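Local coordinates for protein homoserine kinase (Cytophaga hutchinsonii, PDB 4P52) that probably catalyses the ATP-dependent phosphorylation of L-homoserine to O-phosphohomoserine, as a homoserine kinase of the GHMP family, at residues A[241-244]-A[245-248]. Numbering follows the deposited sequence.
Sequences TSLI and GRSM
Leu243 O is gripped twice by Ser247, through the backbone N at 2.8 Å and through OG at 3.0 Å. A chi1 of -69° sets OG beside its own backbone N, facing Leu243 O from above the carbonyl plane (44° out of it); serine suits this buried place by satisfying its own OG on the preceding turn. With an alanine here, Leu243 O would probably lose the second grip, the hydroxyl bond, and keep the backbone bond from the same residue. The other backbone bonds run from Gly245 N to Thr241 O (3.1 Å, nearly straight at 164°) and, weakly, from Arg246 N to Ser242 O and Met248 N to Ile244 O.

Among the side chains, Arg246 is long enough to bend back at chi3 over the first turn and still form a salt bridge from NE to Asp183 of the second subunit. Ser242 O lies over one guanidinium face, offset toward its rim, and Arg246 NH2 comes 3.6 Å from Leu243 CD1, the two side chains crossing at about a right angle. Apolar Ile244 and Met248 (a selenomethionine) suit a buried face against Leu232: they lie side by side, Ile244 CG2 3.8 Å from Met248 SE. The whole is a short alpha-helix in the GHMP kinase C-terminal region, packed on helix 219-237 and, through Leu243, Arg246 and Ser247, against the second subunit.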
ATOM      1  N   THR A 241       6.476  -2.698  14.585  1.00 63.64           N
ATOM      2  CA  THR A 241       5.554  -3.744  15.028  1.00 56.16           C
ATOM      3  C   THR A 241       4.142  -3.243  15.227  1.00 53.07           C
ATOM      4  O   THR A 241       3.193  -3.847  14.742  1.00 53.60           O
ATOM      5  CB  THR A 241       6.116  -4.398  16.328  1.00 52.52           C
ATOM      6  OG1 THR A 241       6.663  -5.662  15.966  1.00 51.29           O
ATOM      7  CG2 THR A 241       5.068  -4.542  17.547  1.00 45.43           C
ATOM      8  N   SER A 242       4.028  -2.140  15.956  1.00 54.07           N
ATOM      9  CA  SER A 242       2.757  -1.555  16.341  1.00 58.09           C
ATOM     10  C   SER A 242       1.895  -1.129  15.133  1.00 61.83           C
ATOM     11  O   SER A 242       0.657  -1.125  15.213  1.00 63.68           O
ATOM     12  CB  SER A 242       3.041  -0.354  17.243  1.00 60.02           C
ATOM     13  OG  SER A 242       1.887   0.008  17.971  1.00 61.89           O
ATOM     14  N   LEU A 243       2.568  -0.762  14.033  1.00 60.42           N
ATOM     15  CA  LEU A 243       1.927  -0.283  12.809  1.00 54.65           C
ATOM     16  C   LEU A 243       1.340  -1.475  12.058  1.00 54.39           C
ATOM     17  O   LEU A 243       0.195  -1.406  11.586  1.00 50.55           O
ATOM     18  CB  LEU A 243       2.911   0.492  11.913  1.00 48.63           C
ATOM     19  CG  LEU A 243       2.441   1.083  10.565  1.00 44.02           C
ATOM     20  CD1 LEU A 243       1.265   2.038  10.741  1.00 42.21           C
ATOM     21  CD2 LEU A 243       3.566   1.759   9.783  1.00 42.81           C
ATOM     22  N   ILE A 244       2.123  -2.557  11.974  1.00 53.36           N
ATOM     23  CA  ILE A 244       1.662  -3.838  11.428  1.00 50.97           C
ATOM     24  C   ILE A 244       0.390  -4.348  12.133  1.00 49.68           C
ATOM     25  O   ILE A 244      -0.578  -4.726  11.482  1.00 47.19           O
ATOM     26  CB  ILE A 244       2.753  -4.897  11.507  1.00 49.95           C
ATOM     27  CG1 ILE A 244       3.941  -4.472  10.658  1.00 51.06           C
ATOM     28  CG2 ILE A 244       2.216  -6.239  11.024  1.00 48.69           C
ATOM     29  CD1 ILE A 244       5.117  -5.422  10.729  1.00 51.42           C
ATOM     30  N   GLY A 245       0.384  -4.316  13.459  1.00 50.32           N
ATOM     31  CA  GLY A 245      -0.791  -4.716  14.220  1.00 49.68           C
ATOM     32  C   GLY A 245      -2.021  -3.970  13.752  1.00 50.05           C
ATOM     33  O   GLY A 245      -3.061  -4.570  13.471  1.00 50.77           O
ATOM     34  N   ARG A 246      -1.895  -2.652  13.649  1.00 50.86           N
ATOM     35  CA  ARG A 246      -3.027  -1.809  13.306  1.00 49.67           C
ATOM     36  C   ARG A 246      -3.403  -1.941  11.833  1.00 42.59           C
ATOM     37  O   ARG A 246      -4.572  -1.859  11.497  1.00 43.27           O
ATOM     38  CB  ARG A 246      -2.740  -0.357  13.678  1.00 56.01           C
ATOM     39  CG  ARG A 246      -3.147   0.055  15.096  1.00 58.47           C
ATOM     40  CD  ARG A 246      -2.611   1.450  15.407  1.00 62.72           C
ATOM     41  NE  ARG A 246      -1.380   1.689  14.640  1.00 67.57           N
ATOM     42  CZ  ARG A 246      -0.385   2.495  14.999  1.00 66.17           C
ATOM     43  NH1 ARG A 246      -0.458   3.156  16.144  1.00 70.00           N
ATOM     44  NH2 ARG A 246       0.686   2.626  14.215  1.00 61.28           N
ATOM     45  N   SER A 247      -2.412  -2.168  10.977  1.00 38.52           N
ATOM     46  CA  SER A 247      -2.622  -2.345   9.545  1.00 38.87           C
ATOM     47  C   SER A 247      -3.219  -3.680   9.110  1.00 40.02           C
ATOM     48  O   SER A 247      -3.710  -3.802   7.980  1.00 38.11           O
ATOM     49  CB  SER A 247      -1.322  -2.137   8.788  1.00 39.63           C
ATOM     50  OG  SER A 247      -0.992  -0.771   8.877  1.00 42.44           O
HETATM   51  N   MSE A 248      -3.199  -4.678   9.984  1.00 40.31           N
HETATM   52  CA  MSE A 248      -3.753  -5.961   9.613  1.00 40.25           C
HETATM   53  C   MSE A 248      -5.219  -6.060   9.894  1.00 39.98           C
HETATM   54  O   MSE A 248      -5.641  -6.874  10.714  1.00 43.31           O
HETATM   55  CB  MSE A 248      -3.018  -6.981  10.404  1.00 43.54           C
HETATM   56  CG  MSE A 248      -1.794  -7.298   9.587  1.00 52.51           C
HETATM   57 SE   MSE A 248      -0.814  -8.547  10.735  1.00 67.12          SE
HETATM   58  CE  MSE A 248      -1.783 -10.163  10.097  1.00 59.93           C
TER